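Local coordinates for protein LbaCas13a H328A (C2c2) (Lachnospiraceae bacterium NK4A179, PDB 5WLH) that binds a pre-crRNA and, as expected of a CRISPR-Cas13a nuclease, probably uses the mature guide to direct cleavage of target RNA, at residues Glu340-Pro345 with Phe425-Gly430; Leu370-Asn375 with Lys414-Leu419. All coordinates share one frame; numbering follows the deposited sequence.

The two contacts lie on the same side of the chain's centre, with their own centres about 11 Å apart, and adjoin each other directly. The hydroxyl OH of Tyr371 in contact 2 lies 2.7 Å from O of Lys426 in contact 1, a probable hydrogen bond, and CZ of Phe341 packs on CG of Gln374 at 3.3 Å. Contact 2 pairs helices 357-388 and 398-417, while contact 1 joins the loop preceding the first of these to the chain leading into helix 429-458. Both meet the bound RNA of chain B: Phe425 and Lys426 at G5 and A6, Arg372 at G19, Lys414 at C10. This is consistent with one helical region engaging several parts of the pre-crRNA.

Contact 1: residues Glu340-Pro345 with Phe425-Gly430; sequences EFIKLP and FKARTG. With nucleotides of chain B.
Phe341 N donates to Ala427 O at 2.6 Å with an N-H...O angle of 156°, the one direct hydrogen bond between the segments. It belongs to an isolated beta bridge pairing Glu340 with Arg428, the N-cap residue of helix 429-458, so the loop after helix 327-335 is fastened just where helix 429-458 starts. Beside the bond, the Ala427 methyl CB meets Leu344 CG at 4.0 Å and Ile342 CG1 at 4.1 Å, a small apolar patch between the two loops. The 425-430 segment also faces RNA. With CG of Phe425 between the backbone N and the carbonyl carbon (chi1 83°), its ring has C5 of G5 of chain B 3.4 Å above one face and Lys426 CG over the opposite face, while OP1 of A6 of chain B lies at the ring edge. Lys426 NZ gives a weak hydrogen bond to OP2 of that nucleotide. Replacing Phe425 by alanine would probably leave the G5 base without the aromatic surface beneath it and open a gap beside the Lys426 chain. Back at the bridge, Thr429 OG1 lies 2.6 Å from water 1, which in turn donates a weak hydrogen bond to Glu340 O.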
ATOM      1  N   GLU A 340     -18.197 -14.124  30.730  1.00 32.26           N
ATOM      2  CA  GLU A 340     -18.742 -13.094  29.859  1.00 30.15           C
ATOM      3  C   GLU A 340     -18.341 -11.728  30.395  1.00 31.07           C
ATOM      4  O   GLU A 340     -18.480 -11.465  31.591  1.00 32.95           O
ATOM      5  CB  GLU A 340     -20.266 -13.208  29.770  1.00 34.62           C
ATOM      6  CG  GLU A 340     -20.733 -14.593  29.384  1.00 38.86           C
ATOM      7  CD  GLU A 340     -22.177 -14.617  28.932  1.00 51.04           C
ATOM      8  OE1 GLU A 340     -22.915 -13.648  29.229  1.00 50.79           O
ATOM      9  OE2 GLU A 340     -22.574 -15.610  28.280  1.00 56.11           O
ATOM     10  N   PHE A 341     -17.819 -10.865  29.512  1.00 27.09           N
ATOM     11  CA  PHE A 341     -17.456  -9.515  29.937  1.00 26.25           C
ATOM     12  C   PHE A 341     -18.689  -8.654  30.168  1.00 29.62           C
ATOM     13  O   PHE A 341     -18.757  -7.901  31.149  1.00 28.12           O
ATOM     14  CB  PHE A 341     -16.539  -8.872  28.889  1.00 27.01           C
ATOM     15  CG  PHE A 341     -15.950  -7.544  29.304  1.00 26.51           C
ATOM     16  CD1 PHE A 341     -14.982  -7.482  30.285  1.00 27.30           C
ATOM     17  CD2 PHE A 341     -16.342  -6.369  28.674  1.00 26.72           C
ATOM     18  CE1 PHE A 341     -14.426  -6.277  30.655  1.00 27.06           C
ATOM     19  CE2 PHE A 341     -15.777  -5.151  29.031  1.00 28.12           C
ATOM     20  CZ  PHE A 341     -14.813  -5.109  30.026  1.00 28.42           C
ATOM     21  N   ILE A 342     -19.658  -8.735  29.257  1.00 30.00           N
ATOM     22  CA  ILE A 342     -20.961  -8.094  29.368  1.00 28.13           C
ATOM     23  C   ILE A 342     -22.022  -9.122  29.009  1.00 31.35           C
ATOM     24  O   ILE A 342     -21.757 -10.120  28.335  1.00 29.73           O
ATOM     25  CB  ILE A 342     -21.114  -6.867  28.440  1.00 29.68           C
ATOM     26  CG1 ILE A 342     -20.793  -7.249  26.991  1.00 27.90           C
ATOM     27  CG2 ILE A 342     -20.239  -5.722  28.902  1.00 25.15           C
ATOM     28  CD1 ILE A 342     -21.199  -6.174  26.009  1.00 31.35           C
ATOM     29  N   LYS A 343     -23.239  -8.864  29.467  1.00 31.12           N
ATOM     30  CA  LYS A 343     -24.388  -9.661  29.062  1.00 36.77           C
ATOM     31  C   LYS A 343     -24.945  -9.074  27.765  1.00 34.28           C
ATOM     32  O   LYS A 343     -25.339  -7.904  27.720  1.00 37.00           O
ATOM     33  CB  LYS A 343     -25.437  -9.709  30.180  1.00 40.11           C
ATOM     34  CG  LYS A 343     -26.037  -8.357  30.592  1.00 51.78           C
ATOM     35  CD  LYS A 343     -27.346  -8.074  29.848  1.00 58.02           C
ATOM     36  CE  LYS A 343     -27.614  -6.582  29.755  1.00 60.04           C
ATOM     37  NZ  LYS A 343     -28.454  -6.283  28.567  1.00 59.83           N
ATOM     38  N   LEU A 344     -24.935  -9.858  26.714  1.00 31.16           N
ATOM     39  CA  LEU A 344     -25.475  -9.312  25.480  1.00 32.56           C
ATOM     40  C   LEU A 344     -27.005  -9.329  25.518  1.00 35.21           C
ATOM     41  O   LEU A 344     -27.600 -10.300  25.987  1.00 39.70           O
ATOM     42  CB  LEU A 344     -24.978 -10.116  24.287  1.00 33.75           C
ATOM     43  CG  LEU A 344     -23.477  -9.979  24.024  1.00 29.06           C
ATOM     44  CD1 LEU A 344     -23.087 -10.846  22.859  1.00 31.78           C
ATOM     45  CD2 LEU A 344     -23.138  -8.524  23.765  1.00 28.53           C
ATOM     46  N   PRO A 345     -27.660  -8.265  25.055  1.00 33.16           N
ATOM     47  CA  PRO A 345     -29.115  -8.325  24.861  1.00 42.41           C
ATOM     48  C   PRO A 345     -29.472  -9.388  23.831  1.00 48.38           C
ATOM     49  O   PRO A 345     -28.654  -9.781  23.000  1.00 50.80           O
ATOM     50  CB  PRO A 345     -29.471  -6.919  24.355  1.00 43.41           C
ATOM     51  CG  PRO A 345     -28.252  -6.069  24.630  1.00 40.65           C
ATOM     52  CD  PRO A 345     -27.087  -6.989  24.601  1.00 35.97           C
ATOM     53  N   PHE A 425     -18.394 -14.001  20.806  1.00 29.36           N
ATOM     54  CA  PHE A 425     -16.977 -14.240  21.089  1.00 24.92           C
ATOM     55  C   PHE A 425     -16.275 -12.960  21.533  1.00 20.69           C
ATOM     56  O   PHE A 425     -15.389 -13.009  22.396  1.00 27.00           O
ATOM     57  CB  PHE A 425     -16.289 -14.910  19.894  1.00 27.44           C
ATOM     58  CG  PHE A 425     -15.841 -13.965  18.787  1.00 24.81           C
ATOM     59  CD1 PHE A 425     -14.620 -13.316  18.864  1.00 27.65           C
ATOM     60  CD2 PHE A 425     -16.606 -13.807  17.642  1.00 26.27           C
ATOM     61  CE1 PHE A 425     -14.190 -12.487  17.842  1.00 26.24           C
ATOM     62  CE2 PHE A 425     -16.188 -12.977  16.609  1.00 26.33           C
ATOM     63  CZ  PHE A 425     -14.966 -12.309  16.720  1.00 26.18           C
ATOM     64  N   LYS A 426     -16.689 -11.809  21.008  1.00 23.67           N
ATOM     65  CA  LYS A 426     -16.073 -10.545  21.391  1.00 24.65           C
ATOM     66  C   LYS A 426     -16.531 -10.066  22.750  1.00 26.45           C
ATOM     67  O   LYS A 426     -15.959  -9.111  23.274  1.00 27.76           O
ATOM     68  CB  LYS A 426     -16.391  -9.458  20.369  1.00 28.27           C
ATOM     69  CG  LYS A 426     -15.690  -9.634  19.075  1.00 36.59           C
ATOM     70  CD  LYS A 426     -15.353  -8.277  18.501  1.00 38.57           C
ATOM     71  CE  LYS A 426     -14.471  -8.458  17.297  1.00 35.32           C
ATOM     72  NZ  LYS A 426     -14.929  -7.574  16.215  1.00 29.95           N
ATOM     73  N   ALA A 427     -17.583 -10.668  23.298  1.00 29.74           N
ATOM     74  CA  ALA A 427     -18.063 -10.322  24.625  1.00 31.34           C
ATOM     75  C   ALA A 427     -17.477 -11.205  25.714  1.00 28.54           C
ATOM     76  O   ALA A 427     -17.854 -11.044  26.880  1.00 31.19           O
ATOM     77  CB  ALA A 427     -19.594 -10.400  24.669  1.00 31.28           C
ATOM     78  N   ARG A 428     -16.596 -12.146  25.363  1.00 28.24           N
ATOM     79  CA  ARG A 428     -15.959 -13.020  26.344  1.00 26.60           C
ATOM     80  C   ARG A 428     -14.792 -12.299  27.002  1.00 30.34           C
ATOM     81  O   ARG A 428     -13.964 -11.688  26.320  1.00 27.65           O
ATOM     82  CB  ARG A 428     -15.461 -14.313  25.692  1.00 29.72           C
ATOM     83  CG  ARG A 428     -16.534 -15.121  24.975  1.00 43.88           C
ATOM     84  CD  ARG A 428     -16.115 -16.583  24.777  1.00 57.92           C
ATOM     85  NE  ARG A 428     -16.275 -17.022  23.383  1.00 69.16           N
ATOM     86  CZ  ARG A 428     -17.434 -17.384  22.829  1.00 69.70           C
ATOM     87  NH1 ARG A 428     -18.549 -17.376  23.550  1.00 68.89           N
ATOM     88  NH2 ARG A 428     -17.478 -17.761  21.558  1.00 67.23           N
ATOM     89  N   THR A 429     -14.718 -12.382  28.331  1.00 26.29           N
ATOM     90  CA  THR A 429     -13.649 -11.689  29.045  1.00 27.47           C
ATOM     91  C   THR A 429     -12.278 -12.144  28.567  1.00 26.98           C
ATOM     92  O   THR A 429     -11.357 -11.324  28.422  1.00 25.81           O
ATOM     93  CB  THR A 429     -13.798 -11.912  30.549  1.00 29.55           C
ATOM     94  OG1 THR A 429     -15.081 -11.431  30.954  1.00 29.04           O
ATOM     95  CG2 THR A 429     -12.727 -11.134  31.306  1.00 27.84           C
ATOM     96  N   GLY A 430     -12.123 -13.446  28.313  1.00 24.65           N
ATOM     97  CA  GLY A 430     -10.830 -13.968  27.888  1.00 24.35           C
ATOM     98  C   GLY A 430     -10.459 -13.581  26.470  1.00 27.05           C
ATOM     99  O   GLY A 430      -9.274 -13.541  26.123  1.00 27.43           O
TER
ATOM    100  P     G B   5      -8.571 -11.801  14.506  1.00 22.54           P
ATOM    101  OP1   G B   5      -8.118 -10.539  13.857  1.00 22.98           O
ATOM    102  OP2   G B   5      -8.663 -11.874  15.988  1.00 21.61           O
ATOM    103  O5'   G B   5      -9.997 -12.187  13.951  1.00 20.97           O
ATOM    104  C5'   G B   5     -10.272 -12.219  12.563  1.00 19.35           C
ATOM    105  C4'   G B   5     -11.683 -12.707  12.338  1.00 24.59           C
ATOM    106  O4'   G B   5     -11.775 -14.098  12.753  1.00 23.28           O
ATOM    107  C3'   G B   5     -12.763 -12.013  13.159  1.00 24.28           C
ATOM    108  O3'   G B   5     -13.188 -10.783  12.593  1.00 22.93           O
ATOM    109  C2'   G B   5     -13.871 -13.059  13.186  1.00 22.80           C
ATOM    110  O2'   G B   5     -14.554 -13.069  11.941  1.00 25.95           O
ATOM    111  C1'   G B   5     -13.054 -14.347  13.314  1.00 23.48           C
ATOM    112  N9    G B   5     -12.859 -14.718  14.727  1.00 27.52           N
ATOM    113  C8    G B   5     -11.828 -14.330  15.551  1.00 29.74           C
ATOM    114  N7    G B   5     -11.915 -14.819  16.764  1.00 31.39           N
ATOM    115  C5    G B   5     -13.081 -15.577  16.730  1.00 28.48           C
ATOM    116  C6    G B   5     -13.695 -16.339  17.757  1.00 31.48           C
ATOM    117  O6    G B   5     -13.304 -16.484  18.921  1.00 30.29           O
ATOM    118  N1    G B   5     -14.865 -16.937  17.303  1.00 27.25           N
ATOM    119  C2    G B   5     -15.375 -16.820  16.027  1.00 32.24           C
ATOM    120  N2    G B   5     -16.511 -17.478  15.771  1.00 29.38           N
ATOM    121  N3    G B   5     -14.820 -16.106  15.049  1.00 26.11           N
ATOM    122  C4    G B   5     -13.683 -15.517  15.487  1.00 28.37           C
ATOM    123  P     A B   6     -13.310  -9.461  13.495  1.00 23.04           P
ATOM    124  OP1   A B   6     -12.970  -9.783  14.890  1.00 27.47           O
ATOM    125  OP2   A B   6     -14.609  -8.814  13.144  1.00 22.68           O
ATOM    126  O5'   A B   6     -12.168  -8.494  12.921  1.00 23.31           O
ATOM    127  C5'   A B   6     -10.802  -8.672  13.297  1.00 20.09           C
ATOM    128  C4'   A B   6      -9.866  -8.325  12.153  1.00 20.15           C
ATOM    129  O4'   A B   6     -10.054  -9.265  11.077  1.00 20.13           O
ATOM    130  C3'   A B   6     -10.098  -6.975  11.494  1.00 21.36           C
ATOM    131  O3'   A B   6      -9.481  -5.929  12.206  1.00 20.16           O
ATOM    132  C2'   A B   6      -9.526  -7.177  10.103  1.00 21.74           C
ATOM    133  O2'   A B   6      -8.100  -7.176  10.157  1.00 20.10           O
ATOM    134  C1'   A B   6      -9.954  -8.610   9.833  1.00 23.12           C
ATOM    135  N9    A B   6     -11.260  -8.715   9.168  1.00 20.42           N
ATOM    136  C8    A B   6     -12.386  -9.332   9.658  1.00 25.52           C
ATOM    137  N7    A B   6     -13.390  -9.318   8.821  1.00 23.16           N
ATOM    138  C5    A B   6     -12.878  -8.659   7.707  1.00 24.37           C
ATOM    139  C6    A B   6     -13.445  -8.329   6.477  1.00 29.13           C
ATOM    140  N6    A B   6     -14.712  -8.641   6.160  1.00 28.51           N
ATOM    141  N1    A B   6     -12.661  -7.684   5.576  1.00 26.83           N
ATOM    142  C2    A B   6     -11.397  -7.375   5.902  1.00 24.69           C
ATOM    143  N3    A B   6     -10.759  -7.625   7.047  1.00 17.83           N
ATOM    144  C4    A B   6     -11.559  -8.286   7.904  1.00 20.55           C
TER
HETATM  145  O   HOH W   1     -15.746 -11.002  33.420  1.00 35.30           O

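Contact 2: residues Leu370-Asn375 with Lys414-Leu419; sequences LYRNQN and KIYANL. With nucleotides of chain B.
In the helical hairpin of helices 357-388 and 398-417, antiparallel here, Tyr371 and Tyr416 interlock by reciprocal CH-pi contacts. Tyr371 CB lies over the Tyr416 ring, 3.8 Å from its centroid, and Tyr416 CB lies equally far over the Tyr371 ring. The planes are only 11° apart, yet the centroids are 5.6 Å apart: the rings have slid past each other in opposite directions and barely overlap, each covering the root of the other. The Leu419 side chain crosses that of Tyr371 at about a right angle, its CD2 coming nearest to CE2. Next along the helix, Arg372 lays CB and CG against Tyr416 OH, then leaves the hairpin for the RNA. Its CG is anti to the backbone N (chi1 179°) and the chain stays extended as far as NE, which carries the guanidinium to the Hoogsteen edge of G19 of chain B. There NE donates to O6 at 2.9 Å and NH2 to N7 at 3.0 Å, the latter almost straight at 178°. N6 of A20 of chain B lies above one guanidinium face, and a salt bridge from Glu369 to NH1 probably helps to fix the rotation of the guanidinium. Lys414 NZ hydrogen-bonds OP1 of C10 of chain B and forms a salt bridge with Asp439. Asn375, whose OD1 bonds Tyr309, joins Tyr416 through water 2, which accepts from ND2 at 2.8 Å and lies 2.6 Å from Tyr416 OH.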
ATOM      1  N   LEU A 370     -22.748  -0.802  26.972  1.00 27.43           N
ATOM      2  CA  LEU A 370     -22.471  -1.862  27.938  1.00 26.61           C
ATOM      3  C   LEU A 370     -20.975  -2.108  28.076  1.00 27.30           C
ATOM      4  O   LEU A 370     -20.450  -2.225  29.192  1.00 25.06           O
ATOM      5  CB  LEU A 370     -23.165  -3.150  27.520  1.00 27.02           C
ATOM      6  CG  LEU A 370     -24.682  -3.197  27.744  1.00 34.80           C
ATOM      7  CD1 LEU A 370     -25.258  -4.426  27.086  1.00 39.21           C
ATOM      8  CD2 LEU A 370     -24.961  -3.206  29.244  1.00 34.05           C
ATOM      9  N   TYR A 371     -20.278  -2.245  26.945  1.00 24.45           N
ATOM     10  CA  TYR A 371     -18.821  -2.385  26.987  1.00 21.90           C
ATOM     11  C   TYR A 371     -18.192  -1.230  27.743  1.00 23.10           C
ATOM     12  O   TYR A 371     -17.313  -1.428  28.593  1.00 26.05           O
ATOM     13  CB  TYR A 371     -18.254  -2.408  25.576  1.00 22.76           C
ATOM     14  CG  TYR A 371     -18.189  -3.731  24.882  1.00 25.05           C
ATOM     15  CD1 TYR A 371     -17.223  -4.675  25.225  1.00 26.96           C
ATOM     16  CD2 TYR A 371     -19.042  -4.009  23.818  1.00 27.10           C
ATOM     17  CE1 TYR A 371     -17.126  -5.872  24.546  1.00 28.07           C
ATOM     18  CE2 TYR A 371     -18.958  -5.199  23.139  1.00 26.06           C
ATOM     19  CZ  TYR A 371     -17.998  -6.121  23.494  1.00 26.53           C
ATOM     20  OH  TYR A 371     -17.928  -7.316  22.820  1.00 29.97           O
ATOM     21  N   ARG A 372     -18.603  -0.002  27.408  1.00 24.29           N
ATOM     22  CA  ARG A 372     -17.972   1.177  28.002  1.00 26.22           C
ATOM     23  C   ARG A 372     -18.187   1.206  29.506  1.00 29.64           C
ATOM     24  O   ARG A 372     -17.249   1.442  30.273  1.00 28.43           O
ATOM     25  CB  ARG A 372     -18.511   2.459  27.377  1.00 30.19           C
ATOM     26  CG  ARG A 372     -17.907   3.740  27.990  1.00 28.24           C
ATOM     27  CD  ARG A 372     -18.464   4.975  27.318  1.00 29.09           C
ATOM     28  NE  ARG A 372     -17.994   6.208  27.934  1.00 32.62           N
ATOM     29  CZ  ARG A 372     -18.577   6.805  28.968  1.00 33.64           C
ATOM     30  NH1 ARG A 372     -19.670   6.278  29.521  1.00 29.66           N
ATOM     31  NH2 ARG A 372     -18.066   7.929  29.452  1.00 31.05           N
ATOM     32  N   ASN A 373     -19.427   0.966  29.944  1.00 26.35           N
ATOM     33  CA  ASN A 373     -19.706   0.921  31.376  1.00 28.86           C
ATOM     34  C   ASN A 373     -18.829  -0.099  32.079  1.00 23.18           C
ATOM     35  O   ASN A 373     -18.263   0.187  33.139  1.00 27.80           O
ATOM     36  CB  ASN A 373     -21.183   0.605  31.607  1.00 31.28           C
ATOM     37  CG  ASN A 373     -22.075   1.733  31.178  1.00 42.64           C
ATOM     38  OD1 ASN A 373     -21.635   2.881  31.089  1.00 50.82           O
ATOM     39  ND2 ASN A 373     -23.336   1.424  30.903  1.00 48.30           N
ATOM     40  N   GLN A 374     -18.723  -1.309  31.519  1.00 23.40           N
ATOM     41  CA  GLN A 374     -17.882  -2.333  32.129  1.00 23.85           C
ATOM     42  C   GLN A 374     -16.410  -1.934  32.069  1.00 26.96           C
ATOM     43  O   GLN A 374     -15.668  -2.120  33.042  1.00 23.30           O
ATOM     44  CB  GLN A 374     -18.124  -3.687  31.449  1.00 26.07           C
ATOM     45  CG  GLN A 374     -17.378  -4.842  32.101  1.00 30.31           C
ATOM     46  CD  GLN A 374     -17.756  -5.020  33.555  1.00 40.24           C
ATOM     47  OE1 GLN A 374     -18.908  -5.313  33.866  1.00 35.65           O
ATOM     48  NE2 GLN A 374     -16.793  -4.812  34.457  1.00 42.39           N
ATOM     49  N   ASN A 375     -15.973  -1.358  30.948  1.00 27.30           N
ATOM     50  CA  ASN A 375     -14.582  -0.910  30.855  1.00 24.30           C
ATOM     51  C   ASN A 375     -14.258   0.106  31.947  1.00 24.59           C
ATOM     52  O   ASN A 375     -13.204   0.024  32.592  1.00 25.93           O
ATOM     53  CB  ASN A 375     -14.318  -0.324  29.468  1.00 21.29           C
ATOM     54  CG  ASN A 375     -12.819  -0.289  29.125  1.00 25.85           C
ATOM     55  OD1 ASN A 375     -12.055  -1.131  29.581  1.00 24.43           O
ATOM     56  ND2 ASN A 375     -12.413   0.680  28.322  1.00 25.20           N
ATOM     57  N   LYS A 414     -10.617   0.400  21.769  1.00 23.94           N
ATOM     58  CA  LYS A 414     -10.321   0.109  20.370  1.00 22.77           C
ATOM     59  C   LYS A 414     -11.168  -1.035  19.839  1.00 25.95           C
ATOM     60  O   LYS A 414     -11.544  -1.026  18.664  1.00 25.21           O
ATOM     61  CB  LYS A 414      -8.844  -0.250  20.183  1.00 23.81           C
ATOM     62  CG  LYS A 414      -7.894   0.940  20.137  1.00 24.80           C
ATOM     63  CD  LYS A 414      -6.510   0.495  19.650  1.00 19.60           C
ATOM     64  CE  LYS A 414      -5.776  -0.295  20.757  1.00 21.58           C
ATOM     65  NZ  LYS A 414      -4.423  -0.710  20.304  1.00 22.11           N
ATOM     66  N   ILE A 415     -11.475  -2.016  20.682  1.00 20.97           N
ATOM     67  CA  ILE A 415     -12.258  -3.165  20.238  1.00 23.68           C
ATOM     68  C   ILE A 415     -13.733  -2.803  20.078  1.00 28.65           C
ATOM     69  O   ILE A 415     -14.351  -3.128  19.056  1.00 27.11           O
ATOM     70  CB  ILE A 415     -12.066  -4.340  21.207  1.00 25.55           C
ATOM     71  CG1 ILE A 415     -10.655  -4.925  21.063  1.00 30.24           C
ATOM     72  CG2 ILE A 415     -13.131  -5.410  20.961  1.00 23.92           C
ATOM     73  CD1 ILE A 415     -10.233  -5.764  22.251  1.00 34.64           C
ATOM     74  N   TYR A 416     -14.338  -2.140  21.075  1.00 26.18           N
ATOM     75  CA  TYR A 416     -15.787  -1.944  20.973  1.00 25.69           C
ATOM     76  C   TYR A 416     -16.173  -0.671  20.240  1.00 26.68           C
ATOM     77  O   TYR A 416     -17.254  -0.630  19.644  1.00 26.18           O
ATOM     78  CB  TYR A 416     -16.472  -1.980  22.353  1.00 24.01           C
ATOM     79  CG  TYR A 416     -16.253  -0.784  23.240  1.00 24.45           C
ATOM     80  CD1 TYR A 416     -16.911   0.414  23.000  1.00 29.65           C
ATOM     81  CD2 TYR A 416     -15.410  -0.862  24.338  1.00 24.83           C
ATOM     82  CE1 TYR A 416     -16.703   1.511  23.798  1.00 27.85           C
ATOM     83  CE2 TYR A 416     -15.204   0.236  25.155  1.00 24.23           C
ATOM     84  CZ  TYR A 416     -15.857   1.418  24.874  1.00 25.48           C
ATOM     85  OH  TYR A 416     -15.657   2.521  25.670  1.00 33.90           O
ATOM     86  N   ALA A 417     -15.340   0.376  20.259  1.00 26.81           N
ATOM     87  CA  ALA A 417     -15.641   1.522  19.402  1.00 32.31           C
ATOM     88  C   ALA A 417     -15.643   1.103  17.939  1.00 41.06           C
ATOM     89  O   ALA A 417     -16.406   1.641  17.136  1.00 40.10           O
ATOM     90  CB  ALA A 417     -14.632   2.653  19.623  1.00 29.47           C
ATOM     91  N   ASN A 418     -14.788   0.134  17.595  1.00 51.32           N
ATOM     92  CA  ASN A 418     -14.700  -0.438  16.258  1.00 58.21           C
ATOM     93  C   ASN A 418     -15.966  -1.174  15.843  1.00 54.64           C
ATOM     94  O   ASN A 418     -16.212  -1.321  14.640  1.00 58.60           O
ATOM     95  CB  ASN A 418     -13.524  -1.417  16.222  1.00 66.81           C
ATOM     96  CG  ASN A 418     -12.858  -1.504  14.865  1.00 71.31           C
ATOM     97  OD1 ASN A 418     -11.666  -1.817  14.768  1.00 68.38           O
ATOM     98  ND2 ASN A 418     -13.622  -1.242  13.807  1.00 73.20           N
ATOM     99  N   LEU A 419     -16.779  -1.614  16.808  1.00 42.01           N
ATOM    100  CA  LEU A 419     -17.614  -2.800  16.657  1.00 36.27           C
ATOM    101  C   LEU A 419     -18.456  -2.795  15.389  1.00 33.36           C
ATOM    102  O   LEU A 419     -19.348  -1.958  15.238  1.00 34.46           O
ATOM    103  CB  LEU A 419     -18.532  -2.966  17.870  1.00 30.53           C
ATOM    104  CG  LEU A 419     -19.009  -4.409  17.982  1.00 32.02           C
ATOM    105  CD1 LEU A 419     -17.808  -5.354  18.083  1.00 33.14           C
ATOM    106  CD2 LEU A 419     -19.962  -4.604  19.158  1.00 34.06           C
TER
ATOM    107  P     G B  19     -17.251  12.858  30.927  1.00 39.19           P
ATOM    108  OP1   G B  19     -17.701  14.243  31.123  1.00 40.50           O
ATOM    109  OP2   G B  19     -18.131  11.832  30.333  1.00 35.60           O
ATOM    110  O5'   G B  19     -15.980  12.996  29.973  1.00 34.75           O
ATOM    111  C5'   G B  19     -14.948  13.922  30.254  1.00 29.07           C
ATOM    112  C4'   G B  19     -13.760  13.629  29.378  1.00 27.44           C
ATOM    113  O4'   G B  19     -13.375  12.250  29.583  1.00 27.62           O
ATOM    114  C3'   G B  19     -14.018  13.733  27.884  1.00 24.83           C
ATOM    115  O3'   G B  19     -13.815  15.053  27.417  1.00 27.77           O
ATOM    116  C2'   G B  19     -13.007  12.757  27.299  1.00 24.99           C
ATOM    117  O2'   G B  19     -11.735  13.376  27.278  1.00 27.12           O
ATOM    118  C1'   G B  19     -12.985  11.669  28.365  1.00 26.46           C
ATOM    119  N9    G B  19     -13.899  10.550  28.084  1.00 29.23           N
ATOM    120  C8    G B  19     -15.081  10.235  28.719  1.00 27.62           C
ATOM    121  N7    G B  19     -15.623   9.142  28.269  1.00 28.78           N
ATOM    122  C5    G B  19     -14.742   8.709  27.281  1.00 30.54           C
ATOM    123  C6    G B  19     -14.781   7.574  26.425  1.00 29.00           C
ATOM    124  O6    G B  19     -15.651   6.699  26.373  1.00 29.27           O
ATOM    125  N1    G B  19     -13.665   7.525  25.575  1.00 28.71           N
ATOM    126  C2    G B  19     -12.648   8.449  25.558  1.00 30.53           C
ATOM    127  N2    G B  19     -11.642   8.259  24.683  1.00 33.93           N
ATOM    128  N3    G B  19     -12.606   9.502  26.351  1.00 25.55           N
ATOM    129  C4    G B  19     -13.671   9.566  27.171  1.00 28.45           C
ATOM    130  P     A B  20     -14.772  15.681  26.303  1.00 32.12           P
ATOM    131  OP1   A B  20     -14.150  16.944  25.854  1.00 35.33           O
ATOM    132  OP2   A B  20     -16.156  15.585  26.826  1.00 30.83           O
ATOM    133  O5'   A B  20     -14.666  14.676  25.082  1.00 29.32           O
ATOM    134  C5'   A B  20     -13.479  14.592  24.314  1.00 31.29           C
ATOM    135  C4'   A B  20     -13.536  13.412  23.383  1.00 28.57           C
ATOM    136  O4'   A B  20     -13.564  12.183  24.147  1.00 24.15           O
ATOM    137  C3'   A B  20     -14.774  13.316  22.524  1.00 28.69           C
ATOM    138  O3'   A B  20     -14.749  14.195  21.424  1.00 32.15           O
ATOM    139  C2'   A B  20     -14.782  11.842  22.149  1.00 26.49           C
ATOM    140  O2'   A B  20     -13.787  11.568  21.169  1.00 29.69           O
ATOM    141  C1'   A B  20     -14.339  11.216  23.468  1.00 26.19           C
ATOM    142  N9    A B  20     -15.505  10.889  24.312  1.00 29.22           N
ATOM    143  C8    A B  20     -16.052  11.629  25.334  1.00 32.87           C
ATOM    144  N7    A B  20     -17.108  11.068  25.876  1.00 31.16           N
ATOM    145  C5    A B  20     -17.257   9.882  25.168  1.00 29.07           C
ATOM    146  C6    A B  20     -18.187   8.834  25.245  1.00 32.27           C
ATOM    147  N6    A B  20     -19.191   8.787  26.113  1.00 31.90           N
ATOM    148  N1    A B  20     -18.053   7.812  24.386  1.00 35.30           N
ATOM    149  C2    A B  20     -17.050   7.838  23.500  1.00 36.83           C
ATOM    150  N3    A B  20     -16.121   8.771  23.321  1.00 32.97           N
ATOM    151  C4    A B  20     -16.282   9.769  24.199  1.00 28.85           C
ATOM    152  P     C B  10      -2.674   1.925  18.550  1.00 19.88           P
ATOM    153  OP1   C B  10      -2.324   1.058  19.719  1.00 20.25           O
ATOM    154  OP2   C B  10      -3.955   2.688  18.435  1.00 20.06           O
ATOM    155  O5'   C B  10      -1.589   3.085  18.430  1.00 16.99           O
ATOM    156  C5'   C B  10      -0.202   2.811  18.324  1.00 20.97           C
ATOM    157  C4'   C B  10       0.526   3.996  17.740  1.00 21.13           C
ATOM    158  O4'   C B  10      -0.037   4.304  16.440  1.00 20.62           O
ATOM    159  C3'   C B  10       0.396   5.307  18.508  1.00 19.29           C
ATOM    160  O3'   C B  10       1.320   5.383  19.576  1.00 20.09           O
ATOM    161  C2'   C B  10       0.634   6.348  17.417  1.00 18.92           C
ATOM    162  O2'   C B  10       2.018   6.405  17.083  1.00 19.74           O
ATOM    163  C1'   C B  10      -0.077   5.695  16.242  1.00 18.84           C
ATOM    164  N1    C B  10      -1.490   6.117  16.127  1.00 18.61           N
ATOM    165  C2    C B  10      -1.730   7.359  15.536  1.00 20.27           C
ATOM    166  O2    C B  10      -0.759   8.055  15.152  1.00 21.30           O
ATOM    167  N3    C B  10      -3.006   7.766  15.389  1.00 20.87           N
ATOM    168  C4    C B  10      -4.003   6.988  15.821  1.00 19.91           C
ATOM    169  N4    C B  10      -5.253   7.428  15.654  1.00 16.80           N
ATOM    170  C5    C B  10      -3.785   5.712  16.434  1.00 21.54           C
ATOM    171  C6    C B  10      -2.519   5.316  16.575  1.00 19.78           C
TER
HETATM  172  O   HOH W   2     -13.916   2.891  27.567  1.00 29.47           O